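Local coordinates for glycoside transferase (Listeria monocytogenes, PDB 6R2M), which probably acts outside the cell as a glycoside hydrolase on exopolysaccharide, with transferase activity also possible, at residues A[12-23]-A[59-70]; A[50-58]-A[102-110]. One frame throughout, in Å; residues are numbered along the deposited sequence. Where two conformers were deposited one is given.

Both contacts are built on helix 50-62, with centres about 15 Å apart. Contact 1 lies at its C-terminal end: the N-terminal segment 12-23 runs over the turn that leads from helix 50-62 into helix 66-79. Contact 2 uses the earlier turns of the same helix, which pack against helix 100-116 nearer the centre of the chain. Along the sequence the segments alternate, 12-23, 50-58, 59-70, 102-110, so the two contacts interlock. They also meet directly: Phe-69 rests on the backbone of Met-57, and Tyr-56 reaches Gln-23 and Thr-68. The N-terminal segment is thereby joined, through one helix, to the helical body of this single-chain protein.

Contact 1: A[12-23]-A[59-70]; sequences PKETTPTSTSVQ and YLVEVNDSKTFQ
The hydroxyl of Thr-15 works in both directions at the break between two helices: OG1 donates to Asn-64 O at 2.6 Å and accepts from Ser-66 N at 2.9 Å. With OG1 set between the backbone N and carbonyl carbon (chi1 59°), it faces the turn. That turn is a Schellman motif with Asn-64 as its C-prime residue, and Asp-65 N-caps the next helix through OD1 and Thr-68 N. Asn-64 ND2 reaches back to Thr-16 O from above its carbonyl plane, and Val-63 O takes Thr-18 N at 2.9 Å. Ser-66 OG adds a bond to Lys-13 O.

Farther along, the bent Gln-23 sends NE2 to Asp-65 OD2 at 2.9 Å, almost straight at 177°. Thr-68 OG1 grips the same oxygen at 2.6 Å from the opposite face of the carboxylate. Val-22 CG1 lies over the Tyr-59 ring in a CH-pi contact, while Tyr-59 OH bonds to Lys-312 and to a water shared with Gln-23 OE1. Gln-23 NE2 also donates to Ser-19 O, so with both amide ends engaged the rotation of the amide is fixed, and the capping carboxylate of Asp-65 is positioned in part by the N-terminal segment, through Gln-23.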
loop_
_atom_site.group_PDB
_atom_site.type_symbol
_atom_site.label_atom_id
_atom_site.label_comp_id
_atom_site.label_asym_id
_atom_site.label_seq_id
_atom_site.Cartn_x
_atom_site.Cartn_y
_atom_site.Cartn_z
ATOM N N PRO A 12 11.753 18.360 12.493
ATOM C CA PRO A 12 10.938 18.214 13.701
ATOM C C PRO A 12 11.802 17.957 14.928
ATOM O O PRO A 12 12.953 17.525 14.839
ATOM C CB PRO A 12 10.033 17.011 13.399
ATOM C CG PRO A 12 10.524 16.415 12.141
ATOM C CD PRO A 12 11.639 17.219 11.573
ATOM N N LYS A 13 11.223 18.249 16.090
ATOM C CA LYS A 13 11.877 17.905 17.345
ATOM C C LYS A 13 12.180 16.409 17.353
ATOM O O LYS A 13 11.365 15.598 16.911
ATOM C CB LYS A 13 10.981 18.291 18.528
ATOM C CG LYS A 13 11.606 18.104 19.917
ATOM C CD LYS A 13 13.110 18.341 19.894
ATOM C CE LYS A 13 13.656 18.844 21.223
ATOM N NZ LYS A 13 13.037 20.121 21.670
ATOM N N GLU A 14 13.381 16.047 17.804
ATOM C CA GLU A 14 13.775 14.644 17.798
ATOM C C GLU A 14 12.968 13.870 18.831
ATOM O O GLU A 14 12.861 14.281 19.991
ATOM C CB GLU A 14 15.274 14.502 18.075
ATOM C CG GLU A 14 15.791 13.065 17.956
ATOM C CD GLU A 14 17.277 12.988 17.634
ATOM O OE1 GLU A 14 17.818 13.944 17.037
ATOM O OE2 GLU A 14 17.899 11.957 17.958
ATOM N N THR A 15 12.392 12.751 18.404
ATOM C CA THR A 15 11.545 11.918 19.242
ATOM C C THR A 15 12.274 10.629 19.605
ATOM O O THR A 15 13.217 10.218 18.924
ATOM C CB THR A 15 10.237 11.575 18.521
ATOM O OG1 THR A 15 10.543 10.883 17.301
ATOM C CG2 THR A 15 9.440 12.831 18.206
ATOM N N THR A 16 11.797 9.961 20.662
ATOM C CA THR A 16 12.346 8.668 21.069
ATOM C C THR A 16 11.562 7.532 20.422
ATOM O O THR A 16 10.402 7.303 20.797
ATOM C CB THR A 16 12.310 8.522 22.580
ATOM O OG1 THR A 16 13.095 9.558 23.177
ATOM C CG2 THR A 16 12.873 7.168 23.005
ATOM N N PRO A 17 12.142 6.778 19.487
ATOM C CA PRO A 17 11.393 5.698 18.842
ATOM C C PRO A 17 11.030 4.591 19.823
ATOM O O PRO A 17 11.665 4.414 20.870
ATOM C CB PRO A 17 12.355 5.181 17.769
ATOM C CG PRO A 17 13.352 6.283 17.578
ATOM C CD PRO A 17 13.484 6.947 18.910
ATOM N N THR A 18 9.966 3.856 19.476
ATOM C CA THR A 18 9.612 2.670 20.254
ATOM C C THR A 18 10.596 1.539 20.024
ATOM O O THR A 18 10.696 0.633 20.855
ATOM C CB THR A 18 8.214 2.169 19.914
ATOM O OG1 THR A 18 8.173 1.768 18.542
ATOM C CG2 THR A 18 7.171 3.224 20.175
ATOM N N SER A 19 11.325 1.585 18.915
ATOM C CA SER A 19 12.268 0.543 18.535
ATOM C C SER A 19 13.124 1.095 17.407
ATOM O O SER A 19 12.653 1.935 16.635
ATOM C CB SER A 19 11.523 -0.726 18.093
ATOM O OG SER A 19 12.300 -1.551 17.245
ATOM N N THR A 20 14.346 0.599 17.288
ATOM C CA THR A 20 15.211 0.990 16.188
ATOM C C THR A 20 15.689 -0.178 15.342
ATOM O O THR A 20 16.510 0.034 14.447
ATOM C CB THR A 20 16.436 1.751 16.707
ATOM O OG1 THR A 20 17.193 0.892 17.562
ATOM C CG2 THR A 20 16.008 2.986 17.482
ATOM N N SER A 21 15.224 -1.402 15.602
ATOM C CA SER A 21 15.821 -2.567 14.953
ATOM C C SER A 21 15.501 -2.614 13.464
ATOM O O SER A 21 16.356 -3.003 12.654
ATOM C CB SER A 21 15.349 -3.842 15.652
ATOM O OG SER A 21 13.938 -3.876 15.738
ATOM N N VAL A 22 14.272 -2.247 13.079
ATOM C CA VAL A 22 13.921 -2.240 11.663
ATOM C C VAL A 22 14.744 -1.195 10.922
ATOM O O VAL A 22 15.279 -1.455 9.840
ATOM C CB VAL A 22 12.411 -2.003 11.468
ATOM C CG1 VAL A 22 12.121 -1.662 10.004
ATOM C CG2 VAL A 22 11.617 -3.222 11.890
ATOM N N GLN A 23 14.857 0.007 11.498
ATOM C CA GLN A 23 15.669 1.059 10.888
ATOM C C GLN A 23 17.097 0.581 10.655
ATOM O O GLN A 23 17.669 0.790 9.579
ATOM C CB GLN A 23 15.659 2.313 11.771
ATOM C CG GLN A 23 14.270 2.923 11.965
ATOM C CD GLN A 23 13.596 2.455 13.256
ATOM O OE1 GLN A 23 13.378 1.262 13.460
ATOM N NE2 GLN A 23 13.267 3.399 14.126
ATOM N N TYR A 59 5.930 3.255 8.423
ATOM C CA TYR A 59 6.487 2.559 9.573
ATOM C C TYR A 59 7.119 3.533 10.563
ATOM O O TYR A 59 6.929 3.405 11.775
ATOM C CB TYR A 59 7.516 1.516 9.113
ATOM C CG TYR A 59 8.119 0.771 10.275
ATOM C CD1 TYR A 59 7.464 -0.332 10.820
ATOM C CD2 TYR A 59 9.300 1.201 10.867
ATOM C CE1 TYR A 59 7.987 -1.015 11.897
ATOM C CE2 TYR A 59 9.843 0.523 11.961
ATOM C CZ TYR A 59 9.178 -0.581 12.470
ATOM O OH TYR A 59 9.692 -1.249 13.576
ATOM N N LEU A 60 7.873 4.517 10.064
ATOM C CA LEU A 60 8.604 5.413 10.950
ATOM C C LEU A 60 7.674 6.284 11.780
ATOM O O LEU A 60 8.001 6.606 12.925
ATOM C CB LEU A 60 9.570 6.269 10.127
ATOM C CG LEU A 60 10.643 5.400 9.475
ATOM C CD1 LEU A 60 11.377 6.220 8.446
ATOM C CD2 LEU A 60 11.628 4.751 10.481
ATOM N N VAL A 61 6.514 6.666 11.237
ATOM C CA VAL A 61 5.528 7.369 12.056
ATOM C C VAL A 61 5.001 6.447 13.143
ATOM O O VAL A 61 4.852 6.855 14.305
ATOM C CB VAL A 61 4.389 7.923 11.181
ATOM C CG1 VAL A 61 3.281 8.533 12.062
ATOM C CG2 VAL A 61 4.919 8.963 10.224
ATOM N N GLU A 62 4.742 5.180 12.792
ATOM C CA GLU A 62 4.197 4.235 13.758
ATOM C C GLU A 62 5.147 4.026 14.934
ATOM O O GLU A 62 4.700 3.894 16.080
ATOM C CB GLU A 62 3.881 2.900 13.067
ATOM C CG GLU A 62 3.266 1.849 13.971
ATOM C CD GLU A 62 1.926 2.269 14.560
ATOM O OE1 GLU A 62 1.185 3.049 13.914
ATOM O OE2 GLU A 62 1.618 1.807 15.683
ATOM N N VAL A 63 6.458 4.016 14.683
ATOM C CA VAL A 63 7.434 3.784 15.750
ATOM C C VAL A 63 8.006 5.089 16.306
ATOM O O VAL A 63 8.978 5.060 17.066
ATOM C CB VAL A 63 8.565 2.829 15.311
ATOM C CG1 VAL A 63 7.989 1.474 14.913
ATOM C CG2 VAL A 63 9.417 3.410 14.167
ATOM N N ASN A 64 7.417 6.233 15.958
ATOM C CA ASN A 64 7.743 7.515 16.597
ATOM C C ASN A 64 9.189 7.921 16.354
ATOM O O ASN A 64 9.892 8.334 17.273
ATOM C CB ASN A 64 7.446 7.484 18.104
ATOM C CG ASN A 64 7.493 8.872 18.731
ATOM O OD1 ASN A 64 6.995 9.833 18.148
ATOM N ND2 ASN A 64 8.125 8.985 19.897
ATOM N N ASP A 65 9.658 7.792 15.113
ATOM C CA ASP A 65 11.054 8.099 14.785
ATOM C C ASP A 65 11.118 9.314 13.857
ATOM O O ASP A 65 11.216 9.195 12.636
ATOM C CB ASP A 65 11.737 6.873 14.171
ATOM C CG ASP A 65 13.232 7.084 13.953
ATOM O OD1 ASP A 65 13.736 8.205 14.184
ATOM O OD2 ASP A 65 13.907 6.119 13.539
ATOM N N SER A 66 11.102 10.507 14.459
ATOM C CA SER A 66 11.054 11.708 13.631
ATOM C C SER A 66 12.343 11.930 12.856
ATOM O O SER A 66 12.307 12.446 11.730
ATOM C CB SER A 66 10.735 12.920 14.499
ATOM O OG SER A 66 11.898 13.263 15.225
ATOM N N LYS A 67 13.482 11.568 13.441
ATOM C CA LYS A 67 14.750 11.798 12.759
ATOM C C LYS A 67 14.855 10.978 11.479
ATOM O O LYS A 67 15.193 11.511 10.411
ATOM C CB LYS A 67 15.918 11.479 13.685
ATOM C CG LYS A 67 17.261 11.444 12.995
ATOM C CD LYS A 67 18.367 11.218 14.016
ATOM C CE LYS A 67 19.715 11.015 13.343
ATOM N NZ LYS A 67 19.738 9.759 12.540
ATOM N N THR A 68 14.563 9.677 11.559
ATOM C CA THR A 68 14.625 8.870 10.343
ATOM C C THR A 68 13.513 9.261 9.368
ATOM O O THR A 68 13.730 9.245 8.155
ATOM C CB THR A 68 14.582 7.372 10.683
ATOM O OG1 THR A 68 15.531 7.097 11.726
ATOM C CG2 THR A 68 14.956 6.510 9.446
ATOM N N PHE A 69 12.346 9.664 9.873
ATOM C CA PHE A 69 11.276 10.122 8.992
ATOM C C PHE A 69 11.734 11.321 8.159
ATOM O O PHE A 69 11.513 11.365 6.944
ATOM C CB PHE A 69 10.019 10.468 9.807
ATOM C CG PHE A 69 8.830 10.787 8.950
ATOM C CD1 PHE A 69 8.615 12.083 8.515
ATOM C CD2 PHE A 69 7.962 9.782 8.520
ATOM C CE1 PHE A 69 7.538 12.389 7.698
ATOM C CE2 PHE A 69 6.884 10.078 7.685
ATOM C CZ PHE A 69 6.671 11.384 7.272
ATOM N N GLN A 70 12.344 12.319 8.802
ATOM C CA GLN A 70 12.802 13.494 8.060
ATOM C C GLN A 70 13.909 13.133 7.076
ATOM O O GLN A 70 13.972 13.712 5.983
ATOM C CB GLN A 70 13.259 14.586 9.035
ATOM C CG GLN A 70 13.907 15.815 8.375
ATOM C CD GLN A 70 13.012 16.497 7.361
ATOM O OE1 GLN A 70 11.817 16.631 7.567
ATOM N NE2 GLN A 70 13.599 16.935 6.250
HETATM O O HOH W 1 13.728 14.999 14.131
HETATM O O HOH W 2 13.850 10.284 16.279
HETATM O O HOH W 3 12.136 -0.764 14.629
#

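Contact 2: A[50-58]-A[102-110]; sequences AESIGLYME and DDFRITEAL
Arg-105 is a knob in a hole formed by Glu-51, Gly-54, Leu-55 and Glu-58, where two nearly parallel helices pack with their axes 8.6 Å apart and crossing at 24°. They are neighbours separated in the chain by helix 66-79, probably part of the alpha/alpha-barrel arrangement known from family 8 glycoside hydrolases. The side chain of Arg-105 sets out from CB toward helix 50-58, with CG anti to the backbone N (chi1 -176°). CG passes Glu-58 OE1 at 3.7 Å. CD comes down on the backbone of the facing helix, 3.5 Å from Leu-55 N. There the chain bends at chi3 and turns along the groove: NE lies 3.6 Å from Leu-55 CD2 and donates to a water that also serves Glu-58 OE1. Leu-55 CD1 covers one face of the guanidinium, and Leu-55 in turn leans on Phe-302 and Ile-305 of helix 301-312. At the tip, NH1 donates to a water held by Ala-50 O and Asp-102 O. NH2 reaches a further water, itself bonded to Glu-51 OE2 and Asp-102 OD1.

Behind the arginine the interface turns apolar. Gly-54 lets the backbones come close, its CA 3.7 Å from Ile-106 CG1, and the Ile-106 CD1 methyl comes up against Ala-50 O. Met-57 brings CE against Leu-110 CG at 4.1 Å, while its CB meets Ala-109 CB. Asp-102 is the direct ionic partner of the guanidinium, whereas Glu-51 and Glu-58 are reached through waters; its orientation is fixed by Asp-102 OD1 and three waters lying in its plane. In that salt bridge Arg-105 NH1 donates to Asp-102 OD1 at 2.9 Å, on the anti side of that oxygen, which itself lies 4° out of the guanidinium plane.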
loop_
_atom_site.group_PDB
_atom_site.type_symbol
_atom_site.label_atom_id
_atom_site.label_comp_id
_atom_site.label_asym_id
_atom_site.label_seq_id
_atom_site.Cartn_x
_atom_site.Cartn_y
_atom_site.Cartn_z
ATOM N N ALA A 50 8.798 4.450 -5.135
ATOM C CA ALA A 50 8.033 5.335 -4.263
ATOM C C ALA A 50 7.225 4.531 -3.264
ATOM O O ALA A 50 6.977 4.993 -2.138
ATOM C CB ALA A 50 7.115 6.250 -5.091
ATOM N N GLU A 51 6.806 3.331 -3.664
ATOM C CA GLU A 51 6.097 2.428 -2.776
ATOM C C GLU A 51 6.932 2.110 -1.543
ATOM O O GLU A 51 6.439 2.174 -0.405
ATOM C CB GLU A 51 5.760 1.159 -3.556
ATOM C CG GLU A 51 5.147 0.047 -2.747
ATOM C CD GLU A 51 4.918 -1.158 -3.614
ATOM O OE1 GLU A 51 5.880 -1.921 -3.836
ATOM O OE2 GLU A 51 3.785 -1.321 -4.090
ATOM N N SER A 52 8.207 1.790 -1.751
ATOM C CA SER A 52 9.069 1.400 -0.642
ATOM C C SER A 52 9.327 2.561 0.312
ATOM O O SER A 52 9.201 2.400 1.532
ATOM C CB SER A 52 10.389 0.837 -1.157
ATOM O OG SER A 52 10.162 -0.243 -2.025
ATOM N N ILE A 53 9.694 3.740 -0.215
ATOM C CA ILE A 53 9.967 4.861 0.684
ATOM C C ILE A 53 8.692 5.267 1.417
ATOM O O ILE A 53 8.733 5.593 2.607
ATOM C CB ILE A 53 10.634 6.043 -0.066
ATOM C CG1 ILE A 53 11.126 7.107 0.922
ATOM C CG2 ILE A 53 9.688 6.680 -1.089
ATOM C CD1 ILE A 53 11.990 8.198 0.268
ATOM N N GLY A 54 7.535 5.205 0.747
ATOM C CA GLY A 54 6.291 5.537 1.426
ATOM C C GLY A 54 5.953 4.556 2.541
ATOM O O GLY A 54 5.457 4.952 3.600
ATOM N N LEU A 55 6.196 3.265 2.314
ATOM C CA LEU A 55 5.941 2.274 3.360
ATOM C C LEU A 55 6.901 2.463 4.530
ATOM O O LEU A 55 6.508 2.343 5.696
ATOM C CB LEU A 55 6.062 0.860 2.789
ATOM C CG LEU A 55 4.868 0.399 1.964
ATOM C CD1 LEU A 55 5.296 -0.752 1.078
ATOM C CD2 LEU A 55 3.706 0.002 2.873
ATOM N N TYR A 56 8.156 2.777 4.234
ATOM C CA TYR A 56 9.105 3.051 5.299
ATOM C C TYR A 56 8.689 4.286 6.083
ATOM O O TYR A 56 8.738 4.286 7.317
ATOM C CB TYR A 56 10.501 3.203 4.703
ATOM C CG TYR A 56 11.636 3.157 5.697
ATOM C CD1 TYR A 56 11.570 2.386 6.855
ATOM C CD2 TYR A 56 12.779 3.893 5.459
ATOM C CE1 TYR A 56 12.639 2.358 7.748
ATOM C CE2 TYR A 56 13.843 3.882 6.350
ATOM C CZ TYR A 56 13.764 3.107 7.481
ATOM O OH TYR A 56 14.840 3.106 8.349
ATOM N N MET A 57 8.239 5.337 5.386
ATOM C CA MET A 57 7.719 6.514 6.082
ATOM C C MET A 57 6.551 6.158 6.990
ATOM O O MET A 57 6.467 6.650 8.123
ATOM C CB MET A 57 7.294 7.570 5.069
ATOM C CG MET A 57 8.478 8.249 4.422
ATOM S SD MET A 57 8.070 9.294 2.991
ATOM C CE MET A 57 6.976 10.506 3.763
ATOM N N GLU A 58 5.628 5.328 6.493
ATOM C CA GLU A 58 4.497 4.886 7.301
ATOM C C GLU A 58 4.977 4.182 8.569
ATOM O O GLU A 58 4.506 4.475 9.678
ATOM C CB GLU A 58 3.612 3.975 6.447
ATOM C CG GLU A 58 2.377 3.475 7.135
ATOM C CD GLU A 58 1.482 2.683 6.192
ATOM O OE1 GLU A 58 1.562 2.900 4.963
ATOM O OE2 GLU A 58 0.683 1.854 6.680
ATOM N N ASP A 102 0.835 5.173 -4.611
ATOM C CA ASP A 102 2.038 5.594 -3.899
ATOM C C ASP A 102 1.944 7.041 -3.436
ATOM O O ASP A 102 2.469 7.377 -2.361
ATOM C CB ASP A 102 3.274 5.371 -4.781
ATOM C CG ASP A 102 3.463 3.897 -5.144
ATOM O OD1 ASP A 102 3.101 3.030 -4.320
ATOM O OD2 ASP A 102 3.950 3.592 -6.257
ATOM N N ASP A 103 1.269 7.906 -4.214
ATOM C CA ASP A 103 1.025 9.269 -3.756
ATOM C C ASP A 103 0.155 9.259 -2.514
ATOM O O ASP A 103 0.437 9.970 -1.548
ATOM C CB ASP A 103 0.314 10.106 -4.819
ATOM C CG ASP A 103 1.093 10.249 -6.098
ATOM O OD1 ASP A 103 2.266 9.822 -6.173
ATOM O OD2 ASP A 103 0.499 10.822 -7.041
ATOM N N PHE A 104 -0.922 8.460 -2.548
ATOM C CA PHE A 104 -1.848 8.340 -1.421
ATOM C C PHE A 104 -1.117 7.895 -0.162
ATOM O O PHE A 104 -1.335 8.436 0.929
ATOM C CB PHE A 104 -2.958 7.331 -1.747
ATOM C CG PHE A 104 -3.946 7.785 -2.786
ATOM C CD1 PHE A 104 -4.193 9.135 -3.025
ATOM C CD2 PHE A 104 -4.634 6.829 -3.528
ATOM C CE1 PHE A 104 -5.120 9.516 -3.989
ATOM C CE2 PHE A 104 -5.550 7.196 -4.482
ATOM C CZ PHE A 104 -5.798 8.554 -4.712
ATOM N N ARG A 105 -0.255 6.894 -0.293
ATOM C CA ARG A 105 0.463 6.377 0.867
ATOM C C ARG A 105 1.392 7.434 1.451
ATOM O O ARG A 105 1.432 7.630 2.666
ATOM C CB ARG A 105 1.255 5.129 0.484
ATOM C CG ARG A 105 1.932 4.506 1.696
ATOM C CD ARG A 105 2.797 3.322 1.293
ATOM N NE ARG A 105 2.009 2.276 0.639
ATOM C CZ ARG A 105 2.010 2.033 -0.665
ATOM N NH1 ARG A 105 2.735 2.774 -1.505
ATOM N NH2 ARG A 105 1.269 1.042 -1.142
ATOM N N ILE A 106 2.128 8.142 0.595
ATOM C CA ILE A 106 3.098 9.121 1.072
ATOM C C ILE A 106 2.388 10.297 1.730
ATOM O O ILE A 106 2.794 10.761 2.801
ATOM C CB ILE A 106 4.003 9.565 -0.092
ATOM C CG1 ILE A 106 5.026 8.452 -0.378
ATOM C CG2 ILE A 106 4.737 10.869 0.230
ATOM C CD1 ILE A 106 5.717 8.541 -1.746
ATOM N N THR A 107 1.330 10.814 1.087
ATOM C CA THR A 107 0.638 11.959 1.664
ATOM C C THR A 107 -0.058 11.578 2.958
ATOM O O THR A 107 -0.047 12.360 3.910
ATOM C CB THR A 107 -0.366 12.565 0.680
ATOM O OG1 THR A 107 -1.318 11.575 0.255
ATOM C CG2 THR A 107 0.368 13.123 -0.523
ATOM N N GLU A 108 -0.615 10.360 3.039
ATOM C CA GLU A 108 -1.177 9.903 4.305
ATOM C C GLU A 108 -0.117 9.871 5.397
ATOM O O GLU A 108 -0.361 10.311 6.520
ATOM C CB GLU A 108 -1.808 8.521 4.144
ATOM C CG GLU A 108 -3.226 8.586 3.613
ATOM C CD GLU A 108 -4.158 9.296 4.583
ATOM O OE1 GLU A 108 -4.382 8.764 5.689
ATOM O OE2 GLU A 108 -4.650 10.387 4.248
ATOM N N ALA A 109 1.080 9.386 5.074
ATOM C CA ALA A 109 2.145 9.333 6.062
ATOM C C ALA A 109 2.539 10.733 6.513
ATOM O O ALA A 109 2.760 10.971 7.705
ATOM C CB ALA A 109 3.336 8.574 5.481
ATOM N N LEU A 110 2.589 11.682 5.575
ATOM C CA LEU A 110 2.923 13.058 5.916
ATOM C C LEU A 110 1.874 13.689 6.818
ATOM O O LEU A 110 2.222 14.422 7.755
ATOM C CB LEU A 110 3.087 13.879 4.643
ATOM C CG LEU A 110 4.398 13.636 3.876
ATOM C CD1 LEU A 110 4.254 14.238 2.506
ATOM C CD2 LEU A 110 5.603 14.234 4.588
HETATM O O HOH W 4 4.262 5.221 -1.345
HETATM O O HOH W 5 6.381 2.736 -6.526
HETATM O O HOH W 6 1.881 0.271 -3.990
HETATM O O HOH W 7 0.346 1.455 2.988
HETATM O O HOH W 8 0.538 5.816 4.788
#